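Local atomic coordinates of alpha-1,4-endofucoidanase (Mariniflexile fucanivorans, PDB entry 6DLH), a protein that hydrolyses alpha-1,4-linked fucans (fucoidans) within the chain, as a glycoside hydrolase of family 107, probably by a retaining mechanism. Residues D66-V78 against L395-D409. Numbering follows the deposited sequence.
Sequences DDFLTQIKDIRTV and LTLQPYALNQFELTD. With CA (calcium ion), chain H.
Gln-71 and Leu-397 meet where helix 66-71 lies over the entry to helix 399-415, on the outside of the parallel sheet of the catalytic domain, consistent with a (beta/alpha)8-type barrel as in GH29 alpha-L-fucosidases. With CG anti to the backbone N (chi1 -169°) and the chain extended beyond it, Gln-71 reaches across to the backbone on both sides of one residue: OE1 takes Leu-397 N at 2.7 Å on an in-plane lone pair, and NE2 gives a nearly straight bond (172°) to Leu-397 O. This two-point grip fixes the rotation of the amide. The leucine fork fills the hollow beside it, CD2 against the edge of the Phe-68 ring and CD1 against Ile-72 CG2, which lies above one face of that ring, offset toward its rim; Met-48 of strand 46-49 also touches Leu-397.

Further along, Ile-75 is the bump: its CD1 sits between Leu-402 CD1 and Phe-405 CB, 4.0 and 3.9 Å away, while CG1 rests on the Glu-406 carboxylate. Water 2 joins Glu-406 OE2 to Gln-71 O and Asp-74 N. At the far end Asp-409 holds the chain beside the calcium site, where Thr-77 O and Asp-79 bind the metal. Arg-76 N donates to Asp-409 OD2 (2.9 Å), whereas Asp-409 OD1 receives Thr-77 N at 2.7 Å on its syn lone pair.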
ATOM      1  N   ASP A  66      -6.187   0.187  -7.460  1.00 29.63           N
ATOM      2  CA  ASP A  66      -7.039   0.391  -8.629  1.00 29.91           C
ATOM      3  C   ASP A  66      -8.506   0.636  -8.272  1.00 27.62           C
ATOM      4  O   ASP A  66      -9.166   1.444  -8.920  1.00 27.86           O
ATOM      5  CB  ASP A  66      -6.863  -0.712  -9.680  1.00 31.41           C
ATOM      6  CG  ASP A  66      -5.458  -0.712 -10.248  1.00 33.96           C
ATOM      7  OD1 ASP A  66      -4.538  -1.143  -9.520  1.00 36.46           O
ATOM      8  OD2 ASP A  66      -5.285  -0.241 -11.393  1.00 34.48           O
ATOM      9  N   ASP A  67      -9.025  -0.081  -7.273  1.00 27.73           N
ATOM     10  CA  ASP A  67     -10.403   0.105  -6.843  1.00 27.83           C
ATOM     11  C   ASP A  67     -10.596   1.530  -6.326  1.00 28.70           C
ATOM     12  O   ASP A  67     -11.598   2.178  -6.636  1.00 29.89           O
ATOM     13  CB  ASP A  67     -10.822  -0.950  -5.815  1.00 28.95           C
ATOM     14  CG  ASP A  67     -11.052  -2.327  -6.422  1.00 30.98           C
ATOM     15  OD1 ASP A  67     -11.117  -2.419  -7.664  1.00 32.07           O
ATOM     16  OD2 ASP A  67     -11.175  -3.298  -5.647  1.00 33.67           O
ATOM     17  N   PHE A  68      -9.624   2.009  -5.538  1.00 26.39           N
ATOM     18  CA  PHE A  68      -9.654   3.370  -5.032  1.00 24.71           C
ATOM     19  C   PHE A  68      -9.735   4.334  -6.214  1.00 24.40           C
ATOM     20  O   PHE A  68     -10.594   5.212  -6.248  1.00 22.90           O
ATOM     21  CB  PHE A  68      -8.472   3.636  -4.093  1.00 23.62           C
ATOM     22  CG  PHE A  68      -8.239   5.083  -3.714  1.00 24.07           C
ATOM     23  CD1 PHE A  68      -9.015   5.703  -2.743  1.00 23.83           C
ATOM     24  CD2 PHE A  68      -7.228   5.821  -4.309  1.00 24.43           C
ATOM     25  CE1 PHE A  68      -8.783   7.021  -2.378  1.00 24.60           C
ATOM     26  CE2 PHE A  68      -6.989   7.140  -3.941  1.00 24.87           C
ATOM     27  CZ  PHE A  68      -7.767   7.739  -2.972  1.00 24.69           C
ATOM     28  N   LEU A  69      -8.857   4.142  -7.198  1.00 25.04           N
ATOM     29  CA  LEU A  69      -8.781   5.068  -8.315  1.00 24.65           C
ATOM     30  C   LEU A  69     -10.077   5.052  -9.126  1.00 24.87           C
ATOM     31  O   LEU A  69     -10.489   6.102  -9.621  1.00 24.94           O
ATOM     32  CB  LEU A  69      -7.542   4.771  -9.166  1.00 24.63           C
ATOM     33  CG  LEU A  69      -6.203   5.086  -8.496  1.00 25.94           C
ATOM     34  CD1 LEU A  69      -5.042   4.862  -9.457  1.00 25.89           C
ATOM     35  CD2 LEU A  69      -6.170   6.508  -7.944  1.00 24.13           C
ATOM     36  N   THR A  70     -10.725   3.884  -9.241  1.00 23.70           N
ATOM     37  CA  THR A  70     -12.023   3.791  -9.902  1.00 24.06           C
ATOM     38  C   THR A  70     -13.036   4.658  -9.157  1.00 23.63           C
ATOM     39  O   THR A  70     -13.762   5.432  -9.774  1.00 24.55           O
ATOM     40  CB  THR A  70     -12.532   2.344  -9.992  1.00 24.01           C
ATOM     41  OG1 THR A  70     -11.670   1.698 -10.927  1.00 26.74           O
ATOM     42  CG2 THR A  70     -13.975   2.224 -10.453  1.00 23.11           C
ATOM     43  N   GLN A  71     -13.056   4.528  -7.828  1.00 23.56           N
ATOM     44  CA  GLN A  71     -13.996   5.245  -6.983  1.00 24.52           C
ATOM     45  C   GLN A  71     -13.852   6.760  -7.137  1.00 25.75           C
ATOM     46  O   GLN A  71     -14.842   7.472  -6.999  1.00 27.18           O
ATOM     47  CB  GLN A  71     -13.845   4.822  -5.522  1.00 24.03           C
ATOM     48  CG  GLN A  71     -14.959   5.323  -4.612  1.00 23.05           C
ATOM     49  CD  GLN A  71     -14.612   5.137  -3.155  1.00 23.40           C
ATOM     50  OE1 GLN A  71     -13.449   5.211  -2.763  1.00 22.88           O
ATOM     51  NE2 GLN A  71     -15.627   4.901  -2.335  1.00 21.79           N
ATOM     52  N   ILE A  72     -12.641   7.257  -7.425  1.00 25.37           N
ATOM     53  CA  ILE A  72     -12.422   8.697  -7.405  1.00 25.96           C
ATOM     54  C   ILE A  72     -12.311   9.258  -8.824  1.00 28.07           C
ATOM     55  O   ILE A  72     -11.806  10.369  -9.017  1.00 25.49           O
ATOM     56  CB  ILE A  72     -11.225   9.086  -6.507  1.00 26.98           C
ATOM     57  CG1 ILE A  72      -9.891   8.546  -7.039  1.00 26.13           C
ATOM     58  CG2 ILE A  72     -11.477   8.679  -5.055  1.00 24.90           C
ATOM     59  CD1 ILE A  72      -8.693   9.362  -6.613  1.00 26.29           C
ATOM     60  N   LYS A  73     -12.828   8.502  -9.807  1.00 28.77           N
ATOM     61  CA  LYS A  73     -12.755   8.875 -11.213  1.00 31.05           C
ATOM     62  C   LYS A  73     -13.318  10.277 -11.428  1.00 29.66           C
ATOM     63  O   LYS A  73     -12.791  11.030 -12.239  1.00 29.12           O
ATOM     64  CB  LYS A  73     -13.555   7.901 -12.085  1.00 34.16           C
ATOM     65  CG  LYS A  73     -12.754   6.784 -12.741  1.00 38.67           C
ATOM     66  CD  LYS A  73     -13.635   5.783 -13.475  1.00 40.88           C
ATOM     67  CE  LYS A  73     -14.033   6.247 -14.859  1.00 45.58           C
ATOM     68  NZ  LYS A  73     -12.917   6.093 -15.824  1.00 53.24           N
ATOM     69  N   ASP A  74     -14.378  10.615 -10.688  1.00 30.29           N
ATOM     70  CA  ASP A  74     -15.120  11.850 -10.892  1.00 32.51           C
ATOM     71  C   ASP A  74     -14.451  13.040 -10.192  1.00 31.54           C
ATOM     72  O   ASP A  74     -14.912  14.171 -10.334  1.00 32.38           O
ATOM     73  CB  ASP A  74     -16.588  11.673 -10.491  1.00 35.46           C
ATOM     74  CG  ASP A  74     -17.518  12.701 -11.107  1.00 39.74           C
ATOM     75  OD1 ASP A  74     -17.197  13.207 -12.194  1.00 42.19           O
ATOM     76  OD2 ASP A  74     -18.553  12.997 -10.488  1.00 46.98           O
ATOM     77  N   ILE A  75     -13.353  12.800  -9.461  1.00 27.71           N
ATOM     78  CA  ILE A  75     -12.640  13.880  -8.789  1.00 25.92           C
ATOM     79  C   ILE A  75     -11.538  14.422  -9.697  1.00 25.94           C
ATOM     80  O   ILE A  75     -10.489  13.806  -9.851  1.00 26.47           O
ATOM     81  CB  ILE A  75     -12.097  13.436  -7.415  1.00 24.82           C
ATOM     82  CG1 ILE A  75     -13.191  12.778  -6.564  1.00 25.47           C
ATOM     83  CG2 ILE A  75     -11.478  14.634  -6.714  1.00 25.03           C
ATOM     84  CD1 ILE A  75     -12.709  12.215  -5.237  1.00 28.01           C
ATOM     85  N   ARG A  76     -11.765  15.606 -10.271  1.00 25.69           N
ATOM     86  CA  ARG A  76     -10.940  16.056 -11.380  1.00 26.10           C
ATOM     87  C   ARG A  76      -9.849  17.029 -10.930  1.00 27.08           C
ATOM     88  O   ARG A  76      -8.911  17.247 -11.697  1.00 24.76           O
ATOM     89  CB  ARG A  76     -11.820  16.640 -12.490  1.00 26.79           C
ATOM     90  CG  ARG A  76     -12.869  15.664 -13.009  1.00 27.54           C
ATOM     91  CD  ARG A  76     -12.242  14.725 -14.018  1.00 29.93           C
ATOM     92  NE  ARG A  76     -11.606  13.533 -13.494  1.00 29.92           N
ATOM     93  CZ  ARG A  76     -10.590  12.889 -14.068  1.00 29.25           C
ATOM     94  NH1 ARG A  76      -9.886  13.454 -15.031  1.00 27.85           N
ATOM     95  NH2 ARG A  76     -10.271  11.679 -13.654  1.00 27.73           N
ATOM     96  N   THR A  77      -9.976  17.607  -9.715  1.00 25.69           N
ATOM     97  CA  THR A  77      -9.074  18.671  -9.283  1.00 25.97           C
ATOM     98  C   THR A  77      -8.017  18.172  -8.306  1.00 25.61           C
ATOM     99  O   THR A  77      -7.094  18.918  -7.970  1.00 26.96           O
ATOM    100  CB  THR A  77      -9.793  19.898  -8.702  1.00 26.38           C
ATOM    101  OG1 THR A  77     -10.562  19.520  -7.557  1.00 24.48           O
ATOM    102  CG2 THR A  77     -10.662  20.603  -9.722  1.00 25.64           C
ATOM    103  N   VAL A  78      -8.147  16.921  -7.856  1.00 25.26           N
ATOM    104  CA  VAL A  78      -7.152  16.334  -6.972  1.00 24.86           C
ATOM    105  C   VAL A  78      -5.822  16.198  -7.721  1.00 25.46           C
ATOM    106  O   VAL A  78      -5.801  15.965  -8.925  1.00 24.24           O
ATOM    107  CB  VAL A  78      -7.642  14.992  -6.393  1.00 25.74           C
ATOM    108  CG1 VAL A  78      -7.986  13.976  -7.486  1.00 26.22           C
ATOM    109  CG2 VAL A  78      -6.649  14.416  -5.400  1.00 24.72           C
ATOM    110  N   LEU A 395     -10.303  -1.166   0.728  1.00 27.75           N
ATOM    111  CA  LEU A 395      -9.329  -0.105   0.549  1.00 26.26           C
ATOM    112  C   LEU A 395      -9.888   0.959  -0.391  1.00 24.89           C
ATOM    113  O   LEU A 395      -9.207   1.421  -1.301  1.00 23.82           O
ATOM    114  CB  LEU A 395      -8.013  -0.713   0.048  1.00 26.28           C
ATOM    115  CG  LEU A 395      -7.371  -1.754   0.970  1.00 26.24           C
ATOM    116  CD1 LEU A 395      -6.102  -2.298   0.343  1.00 26.41           C
ATOM    117  CD2 LEU A 395      -7.052  -1.153   2.334  1.00 26.09           C
ATOM    118  N   THR A 396     -11.147   1.337  -0.147  1.00 25.59           N
ATOM    119  CA  THR A 396     -11.790   2.448  -0.830  1.00 25.03           C
ATOM    120  C   THR A 396     -12.311   3.412   0.236  1.00 25.70           C
ATOM    121  O   THR A 396     -12.355   3.044   1.407  1.00 24.70           O
ATOM    122  CB  THR A 396     -12.882   1.943  -1.784  1.00 24.71           C
ATOM    123  OG1 THR A 396     -13.788   1.148  -1.014  1.00 24.55           O
ATOM    124  CG2 THR A 396     -12.332   1.139  -2.944  1.00 21.83           C
ATOM    125  N   LEU A 397     -12.706   4.628  -0.182  1.00 25.00           N
ATOM    126  CA  LEU A 397     -13.095   5.698   0.727  1.00 24.69           C
ATOM    127  C   LEU A 397     -14.389   5.331   1.445  1.00 25.18           C
ATOM    128  O   LEU A 397     -15.293   4.733   0.861  1.00 23.51           O
ATOM    129  CB  LEU A 397     -13.317   7.002  -0.048  1.00 24.11           C
ATOM    130  CG  LEU A 397     -12.092   7.666  -0.682  1.00 25.13           C
ATOM    131  CD1 LEU A 397     -12.525   8.874  -1.501  1.00 24.55           C
ATOM    132  CD2 LEU A 397     -11.072   8.083   0.369  1.00 23.63           C
ATOM    133  N   GLN A 398     -14.460   5.725   2.721  1.00 25.55           N
ATOM    134  CA  GLN A 398     -15.731   5.931   3.397  1.00 26.08           C
ATOM    135  C   GLN A 398     -16.629   6.788   2.507  1.00 25.46           C
ATOM    136  O   GLN A 398     -16.193   7.806   1.961  1.00 25.06           O
ATOM    137  CB  GLN A 398     -15.512   6.650   4.730  1.00 25.66           C
ATOM    138  CG  GLN A 398     -14.950   5.750   5.822  1.00 28.82           C
ATOM    139  CD  GLN A 398     -15.983   4.801   6.384  1.00 30.40           C
ATOM    140  OE1 GLN A 398     -17.142   4.788   5.968  1.00 31.79           O
ATOM    141  NE2 GLN A 398     -15.568   4.004   7.355  1.00 28.67           N
ATOM    142  N   PRO A 399     -17.910   6.399   2.326  1.00 25.14           N
ATOM    143  CA  PRO A 399     -18.837   7.171   1.503  1.00 23.94           C
ATOM    144  C   PRO A 399     -18.829   8.661   1.837  1.00 23.07           C
ATOM    145  O   PRO A 399     -18.904   9.479   0.927  1.00 23.28           O
ATOM    146  CB  PRO A 399     -20.189   6.511   1.823  1.00 24.74           C
ATOM    147  CG  PRO A 399     -19.822   5.068   2.098  1.00 24.37           C
ATOM    148  CD  PRO A 399     -18.526   5.174   2.877  1.00 25.10           C
ATOM    149  N   TYR A 400     -18.707   9.019   3.126  1.00 21.81           N
ATOM    150  CA  TYR A 400     -18.748  10.432   3.493  1.00 22.69           C
ATOM    151  C   TYR A 400     -17.533  11.186   2.957  1.00 22.71           C
ATOM    152  O   TYR A 400     -17.640  12.358   2.589  1.00 23.59           O
ATOM    153  CB  TYR A 400     -18.949  10.666   4.995  1.00 22.53           C
ATOM    154  CG  TYR A 400     -17.732  10.434   5.848  1.00 23.16           C
ATOM    155  CD1 TYR A 400     -16.705  11.369   5.916  1.00 23.73           C
ATOM    156  CD2 TYR A 400     -17.604   9.265   6.581  1.00 23.63           C
ATOM    157  CE1 TYR A 400     -15.569  11.136   6.679  1.00 23.39           C
ATOM    158  CE2 TYR A 400     -16.485   9.031   7.365  1.00 23.29           C
ATOM    159  CZ  TYR A 400     -15.475   9.972   7.422  1.00 23.21           C
ATOM    160  OH  TYR A 400     -14.393   9.723   8.207  1.00 24.06           O
ATOM    161  N   ALA A 401     -16.379  10.518   2.928  1.00 22.15           N
ATOM    162  CA  ALA A 401     -15.156  11.175   2.491  1.00 21.93           C
ATOM    163  C   ALA A 401     -15.260  11.504   1.005  1.00 21.83           C
ATOM    164  O   ALA A 401     -14.894  12.604   0.601  1.00 23.08           O
ATOM    165  CB  ALA A 401     -13.948  10.321   2.808  1.00 21.00           C
ATOM    166  N   LEU A 402     -15.795  10.558   0.213  1.00 22.17           N
ATOM    167  CA  LEU A 402     -16.074  10.775  -1.200  1.00 21.45           C
ATOM    168  C   LEU A 402     -17.036  11.953  -1.352  1.00 22.15           C
ATOM    169  O   LEU A 402     -16.782  12.862  -2.144  1.00 21.62           O
ATOM    170  CB  LEU A 402     -16.633   9.493  -1.835  1.00 21.55           C
ATOM    171  CG  LEU A 402     -16.961   9.577  -3.333  1.00 21.58           C
ATOM    172  CD1 LEU A 402     -15.721   9.881  -4.159  1.00 21.81           C
ATOM    173  CD2 LEU A 402     -17.598   8.297  -3.842  1.00 21.15           C
ATOM    174  N   ASN A 403     -18.119  11.944  -0.560  1.00 21.74           N
ATOM    175  CA  ASN A 403     -19.098  13.023  -0.545  1.00 21.57           C
ATOM    176  C   ASN A 403     -18.394  14.375  -0.404  1.00 22.63           C
ATOM    177  O   ASN A 403     -18.567  15.263  -1.240  1.00 23.83           O
ATOM    178  CB  ASN A 403     -20.131  12.792   0.562  1.00 22.03           C
ATOM    179  CG  ASN A 403     -21.059  13.967   0.779  1.00 22.07           C
ATOM    180  OD1 ASN A 403     -21.909  14.250  -0.060  1.00 21.48           O
ATOM    181  ND2 ASN A 403     -20.924  14.641   1.913  1.00 20.81           N
ATOM    182  N   GLN A 404     -17.560  14.512   0.637  1.00 21.44           N
ATOM    183  CA  GLN A 404     -16.922  15.783   0.945  1.00 21.42           C
ATOM    184  C   GLN A 404     -15.959  16.203  -0.167  1.00 21.75           C
ATOM    185  O   GLN A 404     -15.930  17.372  -0.560  1.00 22.17           O
ATOM    186  CB  GLN A 404     -16.259  15.732   2.325  1.00 21.32           C
ATOM    187  CG  GLN A 404     -17.233  15.448   3.467  1.00 21.11           C
ATOM    188  CD  GLN A 404     -16.677  15.821   4.822  1.00 22.03           C
ATOM    189  OE1 GLN A 404     -15.522  15.525   5.149  1.00 21.91           O
ATOM    190  NE2 GLN A 404     -17.503  16.466   5.634  1.00 20.71           N
ATOM    191  N   PHE A 405     -15.181  15.238  -0.673  1.00 22.45           N
ATOM    192  CA  PHE A 405     -14.232  15.448  -1.755  1.00 22.68           C
ATOM    193  C   PHE A 405     -14.936  15.848  -3.052  1.00 23.09           C
ATOM    194  O   PHE A 405     -14.436  16.691  -3.792  1.00 23.17           O
ATOM    195  CB  PHE A 405     -13.299  14.236  -1.900  1.00 22.96           C
ATOM    196  CG  PHE A 405     -11.884  14.530  -1.472  1.00 22.08           C
ATOM    197  CD1 PHE A 405     -11.520  14.484  -0.137  1.00 22.44           C
ATOM    198  CD2 PHE A 405     -10.928  14.916  -2.399  1.00 22.60           C
ATOM    199  CE1 PHE A 405     -10.226  14.799   0.259  1.00 22.07           C
ATOM    200  CE2 PHE A 405      -9.635  15.232  -2.004  1.00 22.98           C
ATOM    201  CZ  PHE A 405      -9.282  15.167  -0.672  1.00 21.62           C
ATOM    202  N   GLU A 406     -16.114  15.266  -3.309  1.00 24.50           N
ATOM    203  CA  GLU A 406     -16.889  15.604  -4.495  1.00 23.91           C
ATOM    204  C   GLU A 406     -17.417  17.037  -4.406  1.00 24.34           C
ATOM    205  O   GLU A 406     -17.327  17.786  -5.375  1.00 24.16           O
ATOM    206  CB  GLU A 406     -18.006  14.585  -4.730  1.00 25.21           C
ATOM    207  CG  GLU A 406     -17.520  13.260  -5.295  1.00 27.22           C
ATOM    208  CD  GLU A 406     -17.083  13.245  -6.751  1.00 29.15           C
ATOM    209  OE1 GLU A 406     -17.058  14.323  -7.383  1.00 31.13           O
ATOM    210  OE2 GLU A 406     -16.774  12.146  -7.255  1.00 30.16           O
ATOM    211  N   LEU A 407     -17.974  17.417  -3.244  1.00 24.01           N
ATOM    212  CA  LEU A 407     -18.441  18.785  -3.055  1.00 22.95           C
ATOM    213  C   LEU A 407     -17.274  19.754  -3.252  1.00 22.78           C
ATOM    214  O   LEU A 407     -17.406  20.747  -3.957  1.00 24.87           O
ATOM    215  CB  LEU A 407     -19.080  18.934  -1.667  1.00 21.85           C
ATOM    216  CG  LEU A 407     -20.390  18.164  -1.467  1.00 22.73           C
ATOM    217  CD1 LEU A 407     -20.826  18.173  -0.009  1.00 19.76           C
ATOM    218  CD2 LEU A 407     -21.497  18.702  -2.369  1.00 21.11           C
ATOM    219  N   THR A 408     -16.127  19.444  -2.635  1.00 22.36           N
ATOM    220  CA  THR A 408     -14.900  20.202  -2.823  1.00 22.42           C
ATOM    221  C   THR A 408     -14.551  20.328  -4.307  1.00 22.79           C
ATOM    222  O   THR A 408     -14.169  21.407  -4.763  1.00 22.96           O
ATOM    223  CB  THR A 408     -13.744  19.576  -2.033  1.00 22.65           C
ATOM    224  OG1 THR A 408     -14.108  19.559  -0.651  1.00 21.67           O
ATOM    225  CG2 THR A 408     -12.434  20.313  -2.209  1.00 21.75           C
ATOM    226  N   ASP A 409     -14.655  19.215  -5.049  1.00 23.11           N
ATOM    227  CA  ASP A 409     -14.263  19.193  -6.451  1.00 23.14           C
ATOM    228  C   ASP A 409     -15.120  20.180  -7.241  1.00 23.25           C
ATOM    229  O   ASP A 409     -14.588  20.956  -8.025  1.00 22.32           O
ATOM    230  CB  ASP A 409     -14.283  17.772  -7.030  1.00 24.86           C
ATOM    231  CG  ASP A 409     -13.482  17.593  -8.316  1.00 25.90           C
ATOM    232  OD1 ASP A 409     -12.274  17.896  -8.315  1.00 28.02           O
ATOM    233  OD2 ASP A 409     -14.059  17.115  -9.303  1.00 28.25           O
TER
HETATM  234 CA    CA H 807      -5.565  20.675  -8.553  1.00 28.93          CA
HETATM  235  O   HOH W   1      -8.133   0.288  -3.952  1.00 28.85           O
HETATM  236  O   HOH W   2     -15.873   9.410  -8.506  1.00 26.80           O
HETATM  237  O   HOH W   3      -6.344  21.908  -6.592  1.00 23.92           O
HETATM  238  O   HOH W   4      -7.442  22.330  -9.255  1.00 27.24           O
HETATM  239  O   HOH W   5      -5.713  20.152 -10.851  1.00 25.89           O
HETATM  240  O   HOH W   6      -4.057  22.392  -8.733  1.00 47.33           O